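Local coordinates for protein probable enoyl-CoA hydratase/isomerase (Mycobacterium abscessus, PDB 3SWX) that probably acts on enoyl-CoA thioesters as a hydratase or isomerase of the crotonase-like family, in an assembly of three chains, at residues B[93-97]-B[98-102]; B[171-174]-B[175-179]; B[219-222]-B[223-227]; B[229-232]-B[233-236]; B[240-244]-B[245-249]. One frame throughout, in Å; residues are numbered along the deposited sequence.

How the contacts relate
Contacts 3, 4 and 5 follow one another along helices 209-225, 227-242 and 245-255, and all three meet the third subunit. Contact 1, a loop, touches contact 3 through Leu-101 O and Arg-220 NH2, 2.8 Å apart. The centres of contacts 3 and 4 are about 10 Å apart, with Ala-222 CB 3.7 Å from Ala-230 CB; contacts 4 and 5 share helix 227-242. Contacts 2 and 5 lie on opposite sides of the chain's centre, their own centres about 42 Å apart. An ethanediol lies about 4 Å from the side chain of Val-96 and a glycerol about 6 Å from that of Leu-234, both probably from the crystallisation liquor.

Contact 1 (B[93-97]-B[98-102]); sequences PWQVD and GRQLS
Gln-95 reaches across to Leu-101 and pins together the two limbs of a loop that leads from helix 76-81 into strand 105-109 of the crotonase fold. The N-H of Leu-101 points almost straight at Gln-95 OE1, with N and OE1 2.9 Å apart and an angle of 171° at the hydrogen. The donor sits well above the plane of the side-chain carbonyl, not on a lone pair. An extended chain beyond CG (chi2 168°) carries the amide this far. Its other end is engaged as well, since Gln-95 NE2 donates to Pro-93 O at 3.3 Å, and the two bonds together fix the rotation of the amide. The Leu-101 side chain crosses that of Gln-95 at about a right angle, bringing Leu-101 CG to 3.9 Å from Gln-95 CD. Nearer the backbone, Gln-95 CB lies 3.4 Å from Arg-99 O.

Farther out, Arg-153 binds the carbonyls of Trp-94 and Gln-95. Val-96 packs on Leu-234 of the second subunit. At the tip the chain reverses through Gly-98, whose positive phi of 105° suits glycine, and two waters bridge the limbs. One joins Asp-97 N to Arg-99 O; the other accepts from Gly-98 N at 2.9 Å and donates to Gln-95 O at 2.6 Å.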
loop_
_atom_site.group_PDB
_atom_site.type_symbol
_atom_site.label_atom_id
_atom_site.label_comp_id
_atom_site.label_asym_id
_atom_site.label_seq_id
_atom_site.Cartn_x
_atom_site.Cartn_y
_atom_site.Cartn_z
ATOM N N PRO B 93 19.947 -2.073 12.883
ATOM C CA PRO B 93 19.210 -0.836 12.603
ATOM C C PRO B 93 18.205 -0.976 11.461
ATOM O O PRO B 93 17.178 -0.325 11.502
ATOM C CB PRO B 93 20.312 0.171 12.247
ATOM C CG PRO B 93 21.529 -0.352 12.966
ATOM C CD PRO B 93 21.403 -1.864 12.845
ATOM N N TRP B 94 18.500 -1.844 10.488
ATOM C CA TRP B 94 17.577 -2.146 9.388
ATOM C C TRP B 94 16.457 -3.121 9.775
ATOM O O TRP B 94 15.485 -3.295 9.018
ATOM C CB TRP B 94 18.356 -2.639 8.149
ATOM C CG TRP B 94 19.133 -1.522 7.553
ATOM C CD1 TRP B 94 18.755 -0.716 6.537
ATOM C CD2 TRP B 94 20.406 -1.043 8.002
ATOM N NE1 TRP B 94 19.734 0.234 6.293
ATOM C CE2 TRP B 94 20.755 0.045 7.187
ATOM C CE3 TRP B 94 21.298 -1.446 9.007
ATOM C CZ2 TRP B 94 21.950 0.748 7.356
ATOM C CZ3 TRP B 94 22.489 -0.740 9.168
ATOM C CH2 TRP B 94 22.798 0.336 8.350
ATOM N N GLN B 95 16.587 -3.744 10.945
ATOM C CA GLN B 95 15.492 -4.505 11.559
ATOM C C GLN B 95 14.890 -5.568 10.610
ATOM O O GLN B 95 13.670 -5.720 10.500
ATOM C CB GLN B 95 14.424 -3.554 12.087
ATOM C CG GLN B 95 14.958 -2.534 13.099
ATOM C CD GLN B 95 13.970 -1.431 13.405
ATOM O OE1 GLN B 95 12.881 -1.684 13.914
ATOM N NE2 GLN B 95 14.337 -0.199 13.079
ATOM N N VAL B 96 15.776 -6.312 9.971
ATOM C CA VAL B 96 15.430 -7.396 9.051
ATOM C C VAL B 96 15.925 -8.777 9.514
ATOM O O VAL B 96 15.999 -9.691 8.704
ATOM C CB VAL B 96 16.015 -7.137 7.648
ATOM C CG1 VAL B 96 15.273 -6.041 6.947
ATOM C CG2 VAL B 96 17.510 -6.824 7.737
ATOM N N ASP B 97 16.274 -8.930 10.793
ATOM C CA ASP B 97 16.716 -10.219 11.313
ATOM C C ASP B 97 15.686 -10.828 12.248
ATOM O O ASP B 97 15.991 -11.763 12.944
ATOM C CB ASP B 97 18.064 -10.107 12.055
ATOM C CG ASP B 97 19.198 -9.635 11.157
ATOM O OD1 ASP B 97 19.197 -9.952 9.945
ATOM O OD2 ASP B 97 20.097 -8.944 11.665
ATOM N N GLY B 98 14.463 -10.324 12.247
ATOM C CA GLY B 98 13.395 -10.898 13.066
ATOM C C GLY B 98 13.054 -10.065 14.293
ATOM O O GLY B 98 12.175 -10.431 15.067
ATOM N N ARG B 99 13.733 -8.936 14.454
ATOM C CA ARG B 99 13.516 -8.073 15.601
ATOM C C ARG B 99 13.350 -6.617 15.174
ATOM O O ARG B 99 14.136 -6.102 14.382
ATOM C CB ARG B 99 14.711 -8.216 16.548
ATOM C CG ARG B 99 14.534 -7.559 17.909
ATOM C CD ARG B 99 15.745 -7.847 18.796
ATOM N NE ARG B 99 15.707 -7.090 20.041
ATOM C CZ ARG B 99 16.786 -6.746 20.746
ATOM N NH1 ARG B 99 18.013 -7.062 20.314
ATOM N NH2 ARG B 99 16.650 -6.065 21.880
ATOM N N GLN B 100 12.335 -5.961 15.711
ATOM C CA GLN B 100 12.103 -4.555 15.450
ATOM C C GLN B 100 11.992 -3.727 16.736
ATOM O O GLN B 100 11.677 -4.254 17.817
ATOM C CB GLN B 100 10.829 -4.382 14.621
ATOM C CG GLN B 100 10.952 -4.913 13.225
ATOM C CD GLN B 100 10.077 -6.087 12.977
ATOM O OE1 GLN B 100 10.253 -7.174 13.572
ATOM N NE2 GLN B 100 9.110 -5.896 12.079
ATOM N N LEU B 101 12.224 -2.424 16.589
ATOM C CA LEU B 101 12.089 -1.465 17.697
ATOM C C LEU B 101 10.660 -1.379 18.245
ATOM O O LEU B 101 9.685 -1.355 17.480
ATOM C CB LEU B 101 12.535 -0.069 17.259
ATOM C CG LEU B 101 14.034 0.099 16.999
ATOM C CD1 LEU B 101 14.330 1.510 16.482
ATOM C CD2 LEU B 101 14.832 -0.218 18.294
ATOM N N SER B 102 10.562 -1.300 19.569
ATOM C CA SER B 102 9.279 -1.228 20.281
ATOM C C SER B 102 8.791 0.186 20.401
ATOM O O SER B 102 7.653 0.415 20.800
ATOM C CB SER B 102 9.426 -1.771 21.715
ATOM O OG SER B 102 9.714 -3.152 21.691
HETATM O O HOH W 1 12.866 -8.132 11.158
HETATM O O HOH W 2 16.310 -7.421 13.174
#

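Contact 2 (B[171-174]-B[175-179]); sequences DTFD and AVEAH
Phe-173 lies against the first turn of helix 175-180, meeting Glu-177 near its root and Ala-178 near its tip. Its CB is 3.9 Å from Glu-177 CG, and the two side chains cross at about a right angle. Farther along, Phe-173 CD2 stands 4.1 Å from Ala-178 N. Phe-173 CE2 then touches Ala-178 CB at 3.9 Å, with the methyl at the ring edge, close to its plane. Elsewhere on the ring edge, the carbonyl oxygen of Asp-171 also lies in plane. Trp-166 stacks on this ring, and Phe-135 of strand 134-136 meets it too.

The next residue, Asp-174, turns its carboxylate back to the helix start: CG sits between the backbone N and the carbonyl carbon (chi1 68°), which brings OD1 to the N-H of Glu-177, met nearly along the C-O axis of OD1. Glu-177 N donates to Asp-174 OD1 at 3.0 Å with an angle of 169° at the hydrogen. The backbone oxygen starts the regular helical bonding, for Ala-178 N donates to Asp-174 O at 2.9 Å. Glu-177 itself turns its carboxylate away, to Arg-180 and Trp-166. The positive end of the helix dipole probably stabilises the charge on Asp-174. Aspartate at the N-cap, with an apolar pair between the residue before it and the fourth residue after it, is typical of a capped helix start closed by a hydrophobic staple.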
loop_
_atom_site.group_PDB
_atom_site.type_symbol
_atom_site.label_atom_id
_atom_site.label_comp_id
_atom_site.label_asym_id
_atom_site.label_seq_id
_atom_site.Cartn_x
_atom_site.Cartn_y
_atom_site.Cartn_z
ATOM N N ASP B 171 18.069 4.444 -10.956
ATOM C CA ASP B 171 17.993 5.873 -11.307
ATOM C C ASP B 171 17.816 6.688 -10.054
ATOM O O ASP B 171 17.176 6.243 -9.090
ATOM C CB ASP B 171 16.817 6.188 -12.244
ATOM C CG ASP B 171 17.064 5.757 -13.701
ATOM O OD1 ASP B 171 18.228 5.709 -14.152
ATOM O OD2 ASP B 171 16.070 5.470 -14.399
ATOM N N THR B 172 18.341 7.902 -10.079
ATOM C CA THR B 172 18.166 8.839 -8.978
ATOM C C THR B 172 16.778 9.465 -8.996
ATOM O O THR B 172 16.286 9.835 -10.056
ATOM C CB THR B 172 19.227 9.936 -9.058
ATOM O OG1 THR B 172 20.509 9.312 -9.036
ATOM C CG2 THR B 172 19.119 10.951 -7.874
ATOM N N PHE B 173 16.138 9.571 -7.823
ATOM C CA PHE B 173 14.884 10.334 -7.689
ATOM C C PHE B 173 14.967 11.348 -6.555
ATOM O O PHE B 173 15.714 11.172 -5.618
ATOM C CB PHE B 173 13.658 9.421 -7.531
ATOM C CG PHE B 173 13.722 8.461 -6.356
ATOM C CD1 PHE B 173 14.523 7.320 -6.412
ATOM C CD2 PHE B 173 12.943 8.676 -5.217
ATOM C CE1 PHE B 173 14.580 6.420 -5.354
ATOM C CE2 PHE B 173 13.001 7.771 -4.125
ATOM C CZ PHE B 173 13.820 6.643 -4.208
ATOM N N ASP B 174 14.181 12.409 -6.649
ATOM C CA ASP B 174 14.309 13.543 -5.734
ATOM C C ASP B 174 13.279 13.522 -4.614
ATOM O O ASP B 174 12.414 12.627 -4.554
ATOM C CB ASP B 174 14.275 14.860 -6.517
ATOM C CG ASP B 174 12.940 15.152 -7.151
ATOM O OD1 ASP B 174 11.920 14.525 -6.806
ATOM O OD2 ASP B 174 12.913 16.044 -8.001
ATOM N N ALA B 175 13.386 14.499 -3.717
ATOM C CA ALA B 175 12.487 14.584 -2.554
ATOM C C ALA B 175 11.017 14.615 -2.966
ATOM O O ALA B 175 10.198 13.958 -2.321
ATOM C CB ALA B 175 12.830 15.804 -1.674
ATOM N N VAL B 176 10.681 15.364 -4.019
ATOM C CA VAL B 176 9.273 15.470 -4.449
ATOM C C VAL B 176 8.742 14.067 -4.801
ATOM O O VAL B 176 7.668 13.676 -4.370
ATOM C CB VAL B 176 9.078 16.472 -5.640
ATOM C CG1 VAL B 176 7.667 16.387 -6.233
ATOM C CG2 VAL B 176 9.362 17.925 -5.188
ATOM N N GLU B 177 9.514 13.312 -5.571
ATOM C CA GLU B 177 9.107 11.975 -5.950
ATOM C C GLU B 177 9.048 11.047 -4.720
ATOM O O GLU B 177 8.093 10.290 -4.577
ATOM C CB GLU B 177 10.040 11.447 -7.040
ATOM C CG GLU B 177 9.807 9.993 -7.457
ATOM C CD GLU B 177 8.491 9.737 -8.176
ATOM O OE1 GLU B 177 7.749 10.694 -8.540
ATOM O OE2 GLU B 177 8.212 8.529 -8.379
ATOM N N ALA B 178 10.027 11.136 -3.816
ATOM C CA ALA B 178 10.036 10.289 -2.605
ATOM C C ALA B 178 8.788 10.527 -1.717
ATOM O O ALA B 178 8.235 9.592 -1.108
ATOM C CB ALA B 178 11.341 10.485 -1.802
ATOM N N HIS B 179 8.330 11.776 -1.708
ATOM C CA HIS B 179 7.163 12.204 -0.971
ATOM C C HIS B 179 5.873 11.779 -1.673
ATOM O O HIS B 179 4.909 11.361 -1.015
ATOM C CB HIS B 179 7.225 13.721 -0.823
ATOM C CG HIS B 179 6.025 14.324 -0.180
ATOM N ND1 HIS B 179 5.681 14.066 1.128
ATOM C CD2 HIS B 179 5.116 15.214 -0.640
ATOM C CE1 HIS B 179 4.603 14.762 1.441
ATOM N NE2 HIS B 179 4.241 15.467 0.389
#

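Contact 3 (B[219-222]-B[223-227]); sequences ARLA and VREGD
Leu-221 swings its CG anti to the backbone nitrogen (chi1 -174°) and then turns CD1 along the helix (chi2 52°), toward Glu-225 one turn later. Glu-225 answers with CG anti to its own carbonyl carbon, and its extended chain passes the leucine at a slant, presenting CG and the carboxylate carbon to CD1. Leu-221 CD1 ends tightly packed, 3.3 Å from Glu-225 CD and 3.4 Å from Glu-225 CG. The backbone under this pair is sound: Glu-225 N donates to Leu-221 O at 2.7 Å, and Arg-224 N to Arg-220 O at 2.9 Å.

Helical geometry then gives out. Gly-226 N makes weak bonds to both Leu-221 O and Ala-222 O, the latter at 3.0 Å, and a positive phi of 111° at Gly-226 turns the chain into the next helix, for which this glycine is the N-cap. A water donates to Ala-222 O at 2.8 Å and to Asp-227 OD1, bridging the turn. Two charges reach other chains: Arg-224 pairs with Glu-231 of the second subunit, and Asp-227 with Arg-156 of the third. Within the chain, helix 209-225 packs against helix 227-242, with Leu-221 on Gln-233.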
loop_
_atom_site.group_PDB
_atom_site.type_symbol
_atom_site.label_atom_id
_atom_site.label_comp_id
_atom_site.label_asym_id
_atom_site.label_seq_id
_atom_site.Cartn_x
_atom_site.Cartn_y
_atom_site.Cartn_z
ATOM N N ALA B 219 0.290 -2.929 14.842
ATOM C CA ALA B 219 0.579 -2.678 13.439
ATOM C C ALA B 219 1.603 -3.687 12.895
ATOM O O ALA B 219 1.412 -4.233 11.802
ATOM C CB ALA B 219 1.087 -1.226 13.230
ATOM N N ARG B 220 2.676 -3.936 13.653
ATOM C CA ARG B 220 3.673 -4.924 13.227
ATOM C C ARG B 220 3.137 -6.352 13.183
ATOM O O ARG B 220 3.475 -7.107 12.286
ATOM C CB ARG B 220 4.906 -4.904 14.107
ATOM C CG ARG B 220 5.758 -3.656 13.981
ATOM C CD ARG B 220 7.074 -3.873 14.714
ATOM N NE ARG B 220 7.715 -2.627 15.135
ATOM C CZ ARG B 220 8.303 -1.746 14.330
ATOM N NH1 ARG B 220 8.327 -1.933 13.024
ATOM N NH2 ARG B 220 8.887 -0.651 14.847
ATOM N N LEU B 221 2.323 -6.717 14.172
ATOM C CA LEU B 221 1.700 -8.047 14.228
ATOM C C LEU B 221 0.839 -8.294 12.989
ATOM O O LEU B 221 0.882 -9.379 12.417
ATOM C CB LEU B 221 0.855 -8.202 15.491
ATOM C CG LEU B 221 0.260 -9.597 15.742
ATOM C CD1 LEU B 221 1.336 -10.650 15.683
ATOM C CD2 LEU B 221 -0.504 -9.634 17.087
ATOM N N ALA B 222 0.098 -7.266 12.564
ATOM C CA ALA B 222 -0.723 -7.344 11.351
ATOM C C ALA B 222 0.104 -7.700 10.117
ATOM O O ALA B 222 -0.310 -8.531 9.271
ATOM C CB ALA B 222 -1.446 -6.017 11.108
ATOM N N VAL B 223 1.245 -7.029 9.983
ATOM C CA VAL B 223 2.140 -7.289 8.873
ATOM C C VAL B 223 2.748 -8.681 8.974
ATOM O O VAL B 223 2.782 -9.389 7.971
ATOM C CB VAL B 223 3.248 -6.248 8.775
ATOM C CG1 VAL B 223 4.299 -6.656 7.724
ATOM C CG2 VAL B 223 2.639 -4.886 8.444
ATOM N N ARG B 224 3.213 -9.077 10.168
ATOM C CA ARG B 224 3.947 -10.345 10.321
ATOM C C ARG B 224 3.064 -11.583 10.369
ATOM O O ARG B 224 3.480 -12.639 9.893
ATOM C CB ARG B 224 4.777 -10.398 11.615
ATOM C CG ARG B 224 5.701 -9.268 11.859
ATOM C CD ARG B 224 6.854 -9.242 10.961
ATOM N NE ARG B 224 7.854 -10.291 11.176
ATOM C CZ ARG B 224 9.105 -10.211 10.706
ATOM N NH1 ARG B 224 9.515 -9.115 10.078
ATOM N NH2 ARG B 224 9.961 -11.213 10.878
ATOM N N GLU B 225 1.927 -11.493 11.053
ATOM C CA GLU B 225 1.047 -12.657 11.243
ATOM C C GLU B 225 -0.286 -12.551 10.525
ATOM O O GLU B 225 -0.969 -13.545 10.425
ATOM C CB GLU B 225 0.733 -12.887 12.718
ATOM C CG GLU B 225 1.921 -13.191 13.571
ATOM C CD GLU B 225 1.560 -13.878 14.915
ATOM O OE1 GLU B 225 0.422 -14.386 15.078
ATOM O OE2 GLU B 225 2.447 -13.907 15.805
ATOM N N GLY B 226 -0.698 -11.353 10.116
ATOM C CA GLY B 226 -1.945 -11.183 9.375
ATOM C C GLY B 226 -3.061 -10.456 10.125
ATOM O O GLY B 226 -2.944 -10.112 11.313
ATOM N N ASP B 227 -4.154 -10.199 9.407
ATOM C CA ASP B 227 -5.262 -9.414 9.941
ATOM C C ASP B 227 -5.895 -10.065 11.163
ATOM O O ASP B 227 -6.116 -9.399 12.174
ATOM C CB ASP B 227 -6.316 -9.148 8.848
ATOM C CG ASP B 227 -5.941 -7.946 7.945
ATOM O OD1 ASP B 227 -4.727 -7.643 7.830
ATOM O OD2 ASP B 227 -6.864 -7.301 7.383
HETATM O O HOH W 3 -2.252 -8.053 7.259
#

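Contact 4 (B[229-232]-B[233-236]); sequences AAEE and QLVP
Glu-231 O is gripped twice, by Leu-234 N at 3.0 Å and by a water that donates to it at 2.8 Å. The first of these bonds is straight at the hydrogen (163°), yet its donor stands far above the carbonyl plane, 63° out of it, as happens when a helix is wound to pair residues three apart. The water then accepts from Val-235 N at 2.8 Å, taking the place of the direct bond that Glu-231 O would receive in a regular alpha-helix. The preceding turn tightens similarly: Gln-233 N makes a weak bond to Ala-230 O. Pro-236 completes the distortion, because its nitrogen has no hydrogen to offer to Glu-232 O; the ring lies against that oxygen instead, with Pro-236 CD 3.4 Å from Glu-232 O. Together these features mark a kinked, water-inserted stretch of helix 227-242.

Side chains follow the bend. With CG beside its backbone N (chi1 -59°), Gln-233 brings CG to 3.5 Å from Ala-229 O; the bend at chi2 then turns the amide so that NE2 donates to a second water. That same water donates to Ala-229 O and to Glu-232 OE1, tying one turn of the helix together. Leu-234 CG touches two carbonyl oxygens, 3.5 Å from Glu-231 O and equally near Ala-230 O.

Tyr-145 OH of the third subunit bonds to Leu-234 O, and Ile-152 of that subunit packs on Ala-230. Within the chain, Ala-230, Gln-233 and Leu-234 rest against helix 209-225, where Asn-218 donates to Ala-230 O.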
loop_
_atom_site.group_PDB
_atom_site.type_symbol
_atom_site.label_atom_id
_atom_site.label_comp_id
_atom_site.label_asym_id
_atom_site.label_seq_id
_atom_site.Cartn_x
_atom_site.Cartn_y
_atom_site.Cartn_z
ATOM N N ALA B 229 -4.693 -12.084 13.361
ATOM C CA ALA B 229 -3.789 -12.069 14.512
ATOM C C ALA B 229 -3.803 -10.720 15.220
ATOM O O ALA B 229 -3.857 -10.667 16.444
ATOM C CB ALA B 229 -2.345 -12.431 14.071
ATOM N N ALA B 230 -3.751 -9.641 14.441
ATOM C CA ALA B 230 -3.844 -8.291 14.981
ATOM C C ALA B 230 -5.244 -8.025 15.567
ATOM O O ALA B 230 -5.381 -7.513 16.685
ATOM C CB ALA B 230 -3.450 -7.253 13.899
ATOM N N GLU B 231 -6.281 -8.428 14.835
ATOM C CA GLU B 231 -7.658 -8.248 15.282
ATOM C C GLU B 231 -7.904 -8.851 16.653
ATOM O O GLU B 231 -8.525 -8.241 17.504
ATOM C CB GLU B 231 -8.631 -8.871 14.281
ATOM C CG GLU B 231 -8.908 -7.983 13.103
ATOM C CD GLU B 231 -9.711 -8.671 12.039
ATOM O OE1 GLU B 231 -10.134 -9.837 12.221
ATOM O OE2 GLU B 231 -9.923 -8.034 11.005
ATOM N N GLU B 232 -7.424 -10.070 16.841
ATOM C CA GLU B 232 -7.606 -10.820 18.075
ATOM C C GLU B 232 -7.012 -10.071 19.273
ATOM O O GLU B 232 -7.490 -10.176 20.375
ATOM C CB GLU B 232 -6.923 -12.194 17.879
ATOM C CG GLU B 232 -7.217 -13.185 18.909
ATOM C CD GLU B 232 -6.496 -14.523 18.693
ATOM O OE1 GLU B 232 -5.397 -14.554 18.099
ATOM O OE2 GLU B 232 -7.029 -15.520 19.191
ATOM N N GLN B 233 -5.962 -9.298 19.053
ATOM C CA GLN B 233 -5.351 -8.523 20.127
ATOM C C GLN B 233 -6.003 -7.155 20.402
ATOM O O GLN B 233 -5.671 -6.532 21.398
ATOM C CB GLN B 233 -3.868 -8.269 19.809
ATOM C CG GLN B 233 -3.043 -9.501 19.621
ATOM C CD GLN B 233 -3.009 -10.359 20.844
ATOM O OE1 GLN B 233 -3.270 -9.884 21.960
ATOM N NE2 GLN B 233 -2.676 -11.639 20.658
ATOM N N LEU B 234 -6.888 -6.667 19.528
ATOM C CA LEU B 234 -7.339 -5.268 19.620
ATOM C C LEU B 234 -7.997 -4.923 20.964
ATOM O O LEU B 234 -7.533 -4.011 21.675
ATOM C CB LEU B 234 -8.300 -4.913 18.480
ATOM C CG LEU B 234 -7.688 -4.845 17.079
ATOM C CD1 LEU B 234 -8.795 -4.704 16.057
ATOM C CD2 LEU B 234 -6.672 -3.699 16.979
ATOM N N VAL B 235 -9.048 -5.658 21.319
ATOM C CA VAL B 235 -9.779 -5.399 22.571
ATOM C C VAL B 235 -8.971 -5.852 23.814
ATOM O O VAL B 235 -8.932 -5.129 24.812
ATOM C CB VAL B 235 -11.218 -6.035 22.566
ATOM C CG1 VAL B 235 -11.944 -5.825 23.918
ATOM C CG2 VAL B 235 -12.066 -5.475 21.416
ATOM N N PRO B 236 -8.313 -7.024 23.775
ATOM C CA PRO B 236 -7.476 -7.338 24.953
ATOM C C PRO B 236 -6.395 -6.290 25.260
ATOM O O PRO B 236 -6.121 -6.002 26.418
ATOM C CB PRO B 236 -6.845 -8.685 24.586
ATOM C CG PRO B 236 -7.843 -9.303 23.693
ATOM C CD PRO B 236 -8.483 -8.194 22.907
HETATM O O HOH W 4 -3.157 -12.695 17.819
HETATM O O HOH W 5 -10.127 -7.720 19.704
#

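Contact 5 (B[240-244]-B[245-249]); sequences ELFTS and EDATL
Ser-244 and Ala-247 face each other across the break between helices 227-242 and 245-255, the hydroxyl held over the new helix start and the methyl directed back at the old helix end. Ser-244 OG lies between its backbone N and carbonyl carbon (chi1 74°), a turn that lets it serve both helices. It donates to Leu-241 O at 2.7 Å, in the plane of that carbonyl, and accepts from Ala-247 N at 3.2 Å with an angle of 151° at the hydrogen. Leu-241 O is shared, since Ser-244 N also donates to it. The serine is thus the N-cap of helix 245-255 and fastens it to the last turn before.

Ala-247 CB fits close against that turn, 3.2 Å from Leu-241 O and 3.8 Å from Phe-242 CA, while the Phe-242 ring approaches it obliquely and more loosely. Thr-248 turns its hydroxyl back along its own helix, OG1 donating to Glu-245 O at 2.9 Å.

The chain's C-terminus closes over the helix start: Glu-245 pairs with Arg-265, and Asp-246 accepts from Gly-264 N and Val-263 N. Phe-242 packs on Ile-79 of the third subunit, while Leu-241 and Ser-244 rest on Leu-210 of helix 209-225.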
loop_
_atom_site.group_PDB
_atom_site.type_symbol
_atom_site.label_atom_id
_atom_site.label_comp_id
_atom_site.label_asym_id
_atom_site.label_seq_id
_atom_site.Cartn_x
_atom_site.Cartn_y
_atom_site.Cartn_z
ATOM N N GLU B 240 -6.159 -3.910 28.740
ATOM C CA GLU B 240 -4.927 -3.766 29.510
ATOM C C GLU B 240 -4.509 -2.315 29.670
ATOM O O GLU B 240 -4.043 -1.939 30.739
ATOM C CB GLU B 240 -3.769 -4.536 28.856
ATOM N N LEU B 241 -4.655 -1.508 28.616
ATOM C CA LEU B 241 -4.316 -0.086 28.696
ATOM C C LEU B 241 -5.283 0.679 29.618
ATOM O O LEU B 241 -4.837 1.519 30.375
ATOM C CB LEU B 241 -4.274 0.567 27.311
ATOM C CG LEU B 241 -3.132 0.113 26.383
ATOM C CD1 LEU B 241 -3.339 0.695 24.992
ATOM C CD2 LEU B 241 -1.763 0.471 26.931
ATOM N N PHE B 242 -6.587 0.365 29.570
ATOM C CA PHE B 242 -7.582 0.988 30.477
ATOM C C PHE B 242 -7.217 0.780 31.942
ATOM O O PHE B 242 -7.703 1.473 32.828
ATOM C CB PHE B 242 -9.000 0.454 30.229
ATOM C CG PHE B 242 -9.722 1.166 29.126
ATOM C CD1 PHE B 242 -9.859 2.549 29.149
ATOM C CD2 PHE B 242 -10.276 0.459 28.072
ATOM C CE1 PHE B 242 -10.527 3.214 28.137
ATOM C CE2 PHE B 242 -10.946 1.123 27.059
ATOM C CZ PHE B 242 -11.071 2.500 27.091
ATOM N N THR B 243 -6.322 -0.173 32.147
ATOM C CA THR B 243 -5.814 -0.584 33.442
ATOM C C THR B 243 -4.652 0.291 33.922
ATOM O O THR B 243 -4.313 0.311 35.121
ATOM C CB THR B 243 -5.375 -2.067 33.303
ATOM O OG1 THR B 243 -6.398 -2.900 33.842
ATOM C CG2 THR B 243 -4.006 -2.356 33.933
ATOM N N SER B 244 -4.043 1.011 32.987
ATOM C CA SER B 244 -2.841 1.777 33.271
ATOM C C SER B 244 -3.172 3.120 33.940
ATOM O O SER B 244 -4.276 3.665 33.785
ATOM C CB SER B 244 -2.046 2.008 31.977
ATOM O OG SER B 244 -2.684 2.977 31.172
ATOM N N GLU B 245 -2.205 3.650 34.679
ATOM C CA GLU B 245 -2.332 5.001 35.240
ATOM C C GLU B 245 -2.624 6.046 34.169
ATOM O O GLU B 245 -3.412 6.986 34.381
ATOM C CB GLU B 245 -1.037 5.422 35.912
ATOM C CG GLU B 245 -0.752 4.730 37.191
ATOM C CD GLU B 245 0.297 5.466 37.966
ATOM O OE1 GLU B 245 1.287 4.815 38.336
ATOM O OE2 GLU B 245 0.139 6.698 38.161
ATOM N N ASP B 246 -1.952 5.897 33.036
ATOM C CA ASP B 246 -2.066 6.868 31.954
ATOM C C ASP B 246 -3.475 6.939 31.340
ATOM O O ASP B 246 -3.902 8.028 30.912
ATOM C CB ASP B 246 -0.989 6.602 30.880
ATOM C CG ASP B 246 0.397 7.092 31.309
ATOM O OD1 ASP B 246 0.488 7.841 32.306
ATOM O OD2 ASP B 246 1.389 6.749 30.644
ATOM N N ALA B 247 -4.201 5.815 31.288
ATOM C CA ALA B 247 -5.589 5.858 30.776
ATOM C C ALA B 247 -6.501 6.724 31.674
ATOM O O ALA B 247 -7.279 7.547 31.183
ATOM C CB ALA B 247 -6.149 4.467 30.604
ATOM N N THR B 248 -6.389 6.564 32.989
ATOM C CA THR B 248 -7.167 7.407 33.909
ATOM C C THR B 248 -6.719 8.877 33.789
ATOM O O THR B 248 -7.557 9.789 33.708
ATOM C CB THR B 248 -7.145 6.885 35.389
ATOM O OG1 THR B 248 -5.815 6.949 35.922
ATOM C CG2 THR B 248 -7.626 5.458 35.461
ATOM N N LEU B 249 -5.412 9.112 33.716
ATOM C CA LEU B 249 -4.924 10.476 33.461
ATOM C C LEU B 249 -5.475 11.060 32.147
ATOM O O LEU B 249 -5.965 12.196 32.102
ATOM C CB LEU B 249 -3.389 10.518 33.462
ATOM C CG LEU B 249 -2.690 10.418 34.826
ATOM C CD1 LEU B 249 -1.166 10.228 34.672
ATOM C CD2 LEU B 249 -3.006 11.656 35.695
#